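PDB 5XIL: putative prolyl-tRNA synthetase from Leishmania major, which probably attaches L-proline to tRNA(Pro) at the expense of ATP, releasing AMP and diphosphate and supplying prolyl-tRNA for protein synthesis. Local coordinates for residues T200-F205 and C443-K448; K449-E454 and M472-L477. All coordinates share one frame; numbering follows the deposited sequence. Where two conformers were deposited one is given.

Contact 1. Residues T200-F205 and C443-K448; sequences TEKEKF and CENQVK. With ZN (zinc ion), chain B.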
loop_
_atom_site.group_PDB
_atom_site.type_symbol
_atom_site.label_atom_id
_atom_site.label_comp_id
_atom_site.label_asym_id
_atom_site.label_seq_id
_atom_site.Cartn_x
_atom_site.Cartn_y
_atom_site.Cartn_z
ATOM N N THR A 200 -26.049 -18.381 6.565
ATOM C CA THR A 200 -26.658 -19.487 7.360
ATOM C C THR A 200 -25.592 -20.292 8.101
ATOM O O THR A 200 -24.365 -20.302 7.757
ATOM C CB THR A 200 -27.465 -20.457 6.460
ATOM O OG1 THR A 200 -26.562 -21.130 5.579
ATOM C CG2 THR A 200 -28.527 -19.715 5.684
ATOM N N GLU A 201 -26.045 -21.073 9.077
ATOM C CA GLU A 201 -25.140 -22.060 9.732
ATOM C C GLU A 201 -24.374 -22.905 8.755
ATOM O O GLU A 201 -23.156 -23.115 8.895
ATOM C CB GLU A 201 -25.942 -22.968 10.687
ATOM C CG GLU A 201 -26.281 -22.330 12.000
ATOM C CD GLU A 201 -25.067 -22.046 12.874
ATOM O OE1 GLU A 201 -24.163 -22.890 13.039
ATOM O OE2 GLU A 201 -25.049 -20.954 13.454
ATOM N N LYS A 202 -25.058 -23.396 7.717
ATOM C CA LYS A 202 -24.416 -24.242 6.710
ATOM C C LYS A 202 -23.297 -23.468 5.956
ATOM O O LYS A 202 -22.263 -23.976 5.615
ATOM C CB LYS A 202 -25.489 -24.718 5.663
ATOM C CG LYS A 202 -24.916 -25.598 4.544
ATOM C CD LYS A 202 -26.015 -26.111 3.614
ATOM C CE LYS A 202 -25.515 -27.058 2.508
ATOM N NZ LYS A 202 -26.561 -27.698 1.556
ATOM N N GLU A 203 -23.519 -22.203 5.697
ATOM C CA GLU A 203 -22.595 -21.472 4.813
ATOM C C GLU A 203 -21.538 -20.617 5.510
ATOM O O GLU A 203 -20.701 -20.020 4.863
ATOM C CB GLU A 203 -23.415 -20.557 3.866
ATOM C CG GLU A 203 -24.272 -21.356 2.907
ATOM C CD GLU A 203 -23.497 -22.067 1.823
ATOM O OE1 GLU A 203 -22.458 -21.564 1.361
ATOM O OE2 GLU A 203 -24.025 -23.075 1.351
ATOM N N LYS A 204 -21.558 -20.562 6.816
ATOM C CA LYS A 204 -20.553 -19.805 7.533
ATOM C C LYS A 204 -19.166 -20.412 7.482
ATOM O O LYS A 204 -18.972 -21.577 7.110
ATOM C CB LYS A 204 -20.959 -19.630 8.971
ATOM C CG LYS A 204 -20.807 -20.883 9.800
ATOM C CD LYS A 204 -21.370 -20.631 11.182
ATOM C CE LYS A 204 -20.799 -21.608 12.209
ATOM N NZ LYS A 204 -21.531 -21.484 13.520
ATOM N N PHE A 205 -18.215 -19.624 7.895
ATOM C CA PHE A 205 -16.855 -20.127 8.083
ATOM C C PHE A 205 -16.873 -21.098 9.252
ATOM O O PHE A 205 -17.291 -20.749 10.383
ATOM C CB PHE A 205 -15.916 -18.987 8.376
ATOM C CG PHE A 205 -14.519 -19.435 8.761
ATOM C CD1 PHE A 205 -13.869 -20.472 8.066
ATOM C CD2 PHE A 205 -13.897 -18.901 9.851
ATOM C CE1 PHE A 205 -12.588 -20.909 8.444
ATOM C CE2 PHE A 205 -12.612 -19.298 10.203
ATOM C CZ PHE A 205 -11.965 -20.321 9.530
ATOM N N CYS A 443 -33.971 -27.977 5.638
ATOM C CA CYS A 443 -34.794 -27.330 4.618
ATOM C C CYS A 443 -33.919 -26.655 3.574
ATOM O O CYS A 443 -34.170 -26.786 2.376
ATOM C CB CYS A 443 -35.751 -26.340 5.229
ATOM S SG CYS A 443 -37.023 -27.092 6.365
ATOM N N GLU A 444 -32.883 -25.975 4.037
ATOM C CA GLU A 444 -31.841 -25.420 3.124
ATOM C C GLU A 444 -31.225 -26.481 2.252
ATOM O O GLU A 444 -31.016 -26.289 1.027
ATOM C CB GLU A 444 -30.774 -24.710 3.967
ATOM C CG GLU A 444 -29.613 -24.147 3.237
ATOM C CD GLU A 444 -28.736 -23.305 4.178
ATOM O OE1 GLU A 444 -29.001 -23.265 5.437
ATOM O OE2 GLU A 444 -27.796 -22.659 3.646
ATOM N N ASN A 445 -30.919 -27.618 2.848
ATOM C CA ASN A 445 -30.350 -28.725 2.095
ATOM C C ASN A 445 -31.329 -29.280 1.018
ATOM O O ASN A 445 -30.938 -29.629 -0.090
ATOM C CB ASN A 445 -30.003 -29.839 3.104
ATOM C CG ASN A 445 -28.647 -29.639 3.754
ATOM O OD1 ASN A 445 -27.757 -29.045 3.184
ATOM N ND2 ASN A 445 -28.475 -30.162 4.945
ATOM N N GLN A 446 -32.596 -29.416 1.410
ATOM C CA GLN A 446 -33.616 -29.900 0.516
ATOM C C GLN A 446 -33.811 -28.928 -0.686
ATOM O O GLN A 446 -33.887 -29.344 -1.834
ATOM C CB GLN A 446 -34.932 -30.032 1.249
ATOM C CG GLN A 446 -35.894 -30.930 0.457
ATOM C CD GLN A 446 -37.304 -30.856 0.935
ATOM O OE1 GLN A 446 -37.572 -30.926 2.149
ATOM N NE2 GLN A 446 -38.240 -30.719 -0.003
ATOM N N VAL A 447 -33.826 -27.632 -0.394
ATOM C CA VAL A 447 -33.906 -26.644 -1.498
ATOM C C VAL A 447 -32.793 -26.867 -2.524
ATOM O O VAL A 447 -33.052 -26.891 -3.732
ATOM C CB VAL A 447 -33.923 -25.230 -0.945
ATOM C CG1 VAL A 447 -33.722 -24.215 -2.094
ATOM C CG2 VAL A 447 -35.211 -24.982 -0.188
ATOM N N LYS A 448 -31.551 -27.049 -2.065
ATOM C CA LYS A 448 -30.455 -27.191 -2.989
ATOM C C LYS A 448 -30.533 -28.511 -3.763
ATOM O O LYS A 448 -30.325 -28.602 -4.979
ATOM C CB LYS A 448 -29.130 -26.992 -2.249
ATOM C CG LYS A 448 -27.906 -26.918 -3.145
ATOM C CD LYS A 448 -26.672 -26.593 -2.283
ATOM C CE LYS A 448 -25.473 -26.122 -3.065
ATOM N NZ LYS A 448 -24.921 -27.177 -3.946
HETATM ZN ZN ZN B . -38.439 -25.485 6.847
HETATM O O HOH W 1 -27.990 -23.852 7.775
HETATM O O HOH W 2 -27.659 -25.467 0.666
HETATM O O HOH W 3 -26.816 -23.190 1.194
#
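The side chains of Thr200 and Glu444 approach from opposite directions: OG1 of Thr200 donates to OE2 of Glu444 over 2.8 Å, meeting that oxygen on its syn lone pair, while the threonine methyl CG2 rests 3.6 Å from OE1 of Glu444. Glutamate suits this place because its chain can run straight out from the helix, CG anti to the backbone N (chi1 177°), and deliver the carboxylate into the loop. OE2 is gripped further by the hydroxyl of Thr476, and a water donates to OE2 of Glu444 over 2.7 Å. The same water donates to Glu203 OE2, mediating between two carboxylates whose nearest oxygens, OE2 of Glu203 and OE2 of Glu444, are 4.4 Å apart; the salt bridge from Glu203 OE1 to Lys475 probably eases this like-charge approach. A second water accepts from Lys202 N and donates to Glu444 OE1 over 2.6 Å, so both carboxylate oxygens are engaged. Lys202 lies across the glutamate, its CB 3.7 Å from Glu444 OE2. Its fully extended chain reaches past the carboxylate to Asn445, where NZ of Lys202 and OD1 of Asn445 form a hydrogen bond modelled at 2.4 Å, a length too short to be trusted. In the second shell, Thr200 OG1 accepts from Glu203 N at 3.2 Å, an ST motif that positions the hydroxyl as the loop turns, and Trp437 packs against Thr200, Glu444 and Cys443. One residue before Glu444, Cys443 binds zinc through SG, alongside Cys438 and Cys493. The arrangement thus docks a cysteine-rich zinc site of the C-terminal domain, by way of its helix 441-455, onto a loop between two strands of the class II synthetase catalytic core.

Contact 2. Residues K449-E454 and M472-L477; sequences KDSAEE and MGAKTL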
loop_
_atom_site.group_PDB
_atom_site.type_symbol
_atom_site.label_atom_id
_atom_site.label_comp_id
_atom_site.label_asym_id
_atom_site.label_seq_id
_atom_site.Cartn_x
_atom_site.Cartn_y
_atom_site.Cartn_z
ATOM N N LYS A 449 -30.906 -29.570 -3.072
ATOM C CA LYS A 449 -31.097 -30.848 -3.748
ATOM C C LYS A 449 -32.198 -30.858 -4.791
ATOM O O LYS A 449 -31.954 -31.240 -5.899
ATOM C CB LYS A 449 -31.480 -31.933 -2.707
ATOM C CG LYS A 449 -31.786 -33.276 -3.321
ATOM C CD LYS A 449 -32.132 -34.267 -2.171
ATOM C CE LYS A 449 -32.359 -35.707 -2.657
ATOM N NZ LYS A 449 -33.567 -35.909 -3.484
ATOM N N ASP A 450 -33.361 -30.390 -4.403
ATOM C CA ASP A 450 -34.589 -30.409 -5.231
ATOM C C ASP A 450 -34.411 -29.471 -6.415
ATOM O O ASP A 450 -34.827 -29.768 -7.563
ATOM C CB ASP A 450 -35.803 -29.935 -4.404
ATOM C CG ASP A 450 -36.317 -30.980 -3.384
ATOM O OD1 ASP A 450 -35.816 -32.110 -3.382
ATOM O OD2 ASP A 450 -37.237 -30.664 -2.634
ATOM N N SER A 451 -33.803 -28.320 -6.158
ATOM C CA SER A 451 -33.512 -27.379 -7.266
ATOM C C SER A 451 -32.468 -27.967 -8.262
ATOM O O SER A 451 -32.639 -27.866 -9.508
ATOM C CB SER A 451 -33.112 -25.995 -6.756
ATOM O OG SER A 451 -31.863 -26.007 -6.070
ATOM N N ALA A 452 -31.415 -28.601 -7.779
ATOM C CA ALA A 452 -30.480 -29.249 -8.682
ATOM C C ALA A 452 -31.142 -30.368 -9.504
ATOM O O ALA A 452 -30.928 -30.473 -10.711
ATOM C CB ALA A 452 -29.230 -29.748 -7.996
ATOM N N GLU A 453 -31.978 -31.143 -8.856
ATOM C CA GLU A 453 -32.648 -32.278 -9.524
ATOM C C GLU A 453 -33.675 -31.763 -10.572
ATOM O O GLU A 453 -33.685 -32.252 -11.710
ATOM C CB GLU A 453 -33.278 -33.174 -8.440
ATOM C CG GLU A 453 -33.875 -34.476 -8.945
ATOM C CD GLU A 453 -32.853 -35.369 -9.627
ATOM O OE1 GLU A 453 -31.774 -35.620 -9.037
ATOM O OE2 GLU A 453 -33.140 -35.843 -10.757
ATOM N N GLU A 454 -34.485 -30.742 -10.243
ATOM C CA GLU A 454 -35.422 -30.189 -11.212
ATOM C C GLU A 454 -34.758 -29.468 -12.372
ATOM O O GLU A 454 -35.381 -29.313 -13.401
ATOM C CB GLU A 454 -36.463 -29.244 -10.558
ATOM C CG GLU A 454 -37.386 -29.931 -9.547
ATOM C CD GLU A 454 -38.373 -29.000 -8.886
ATOM O OE1 GLU A 454 -38.459 -27.845 -9.349
ATOM O OE2 GLU A 454 -39.091 -29.350 -7.902
ATOM N N MET A 472 -26.169 -26.059 -10.777
ATOM C CA MET A 472 -27.549 -25.635 -10.969
ATOM C C MET A 472 -28.375 -25.601 -9.735
ATOM O O MET A 472 -29.457 -24.939 -9.737
ATOM C CB MET A 472 -28.258 -26.468 -12.061
ATOM C CG MET A 472 -27.572 -26.386 -13.410
ATOM S SD MET A 472 -27.482 -24.704 -14.077
ATOM C CE MET A 472 -26.083 -24.846 -15.190
ATOM N N GLY A 473 -27.902 -26.209 -8.624
ATOM C CA GLY A 473 -28.676 -26.118 -7.400
ATOM C C GLY A 473 -28.551 -24.710 -6.821
ATOM O O GLY A 473 -27.499 -24.131 -6.966
ATOM N N ALA A 474 -29.582 -24.199 -6.139
ATOM C CA ALA A 474 -29.496 -22.915 -5.468
ATOM C C ALA A 474 -29.037 -23.095 -4.015
ATOM O O ALA A 474 -29.640 -23.863 -3.251
ATOM C CB ALA A 474 -30.846 -22.276 -5.443
ATOM N N LYS A 475 -28.044 -22.317 -3.594
ATOM C CA LYS A 475 -27.676 -22.316 -2.200
ATOM C C LYS A 475 -28.224 -21.091 -1.542
ATOM O O LYS A 475 -28.772 -20.196 -2.268
ATOM C CB LYS A 475 -26.147 -22.359 -2.070
ATOM C CG LYS A 475 -25.404 -21.183 -2.663
ATOM C CD LYS A 475 -23.945 -21.573 -2.448
ATOM C CE LYS A 475 -23.032 -20.444 -2.248
ATOM N NZ LYS A 475 -21.768 -21.073 -1.708
ATOM N N THR A 476 -28.047 -20.959 -0.227
ATOM C CA THR A 476 -28.334 -19.702 0.400
ATOM C C THR A 476 -27.077 -18.818 0.178
ATOM O O THR A 476 -25.920 -19.281 0.174
ATOM C CB THR A 476 -28.665 -19.742 1.866
ATOM O OG1 THR A 476 -27.600 -20.351 2.569
ATOM C CG2 THR A 476 -29.986 -20.517 2.134
ATOM N N LEU A 477 -27.382 -17.579 -0.087
ATOM C CA LEU A 477 -26.405 -16.510 -0.236
ATOM C C LEU A 477 -26.246 -15.747 1.108
ATOM O O LEU A 477 -25.155 -15.723 1.663
ATOM C CB LEU A 477 -26.746 -15.614 -1.423
ATOM C CG LEU A 477 -26.956 -16.338 -2.751
ATOM C CD1 LEU A 477 -27.357 -15.280 -3.771
ATOM C CD2 LEU A 477 -25.707 -17.041 -3.247
#
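Ser451 holds its OG between its own backbone N and carbonyl carbon (chi1 67°), and from there the hydroxyl faces the chain at Gly473 and Ala474. The backbone N of Ala474 donates to OG of Ser451 over 2.9 Å and almost straight, at 169°. The single hydroxyl hydrogen is directed back into the same helix and shared between the carbonyl oxygens of Val447 and Lys448, four and three residues earlier, which leaves OG to accept from Ala474 N. Serine fits well here: its short arm can turn its hydrogen to its own helix while still offering OG as an acceptor to a neighbouring chain, so a buried backbone N-H finds a partner. Around this bond the packing is close, with Gly473 CA 3.5 Å from Ser451 OG. Gly473, with no side chain, lets its backbone come up to the helix: CA of Gly473 lies 3.7 Å from both CB and N of Ala452, and the CA atoms of Ala452 and Gly473 are 3.8 Å apart. This joins helix 441-455 of the C-terminal domain to the chain entering strand 475-480, which pairs antiparallel with strand 504-509. The methyl of Ala474 sits 3.9 Å from Ser451 OG and packs against Phe423 and Leu427 of helix 423-428, whose Val424 touches Ser451. Near Gly473, the carbonyl oxygen of Met472 accepts from Arg510 NE.

From the N terminus, strand 195-198 of the catalytic core leads into loop 200-205, and contact 1 closes only after 237 further residues, which include the anticodon-binding domain, have passed and the chain has entered helix 441-455. Contact 2 opens farther along that helix and closes a short loop of 17 residues, much of it not modelled, so the two follow in series and neither nests nor crosses. Their centres lie 11 Å apart. They meet directly where strand 475-480, which pairs antiparallel with strand 195-198, brings Lys475 and Thr476 to Glu203 and Glu444. Helix, strand and core loop therefore converge at one domain boundary.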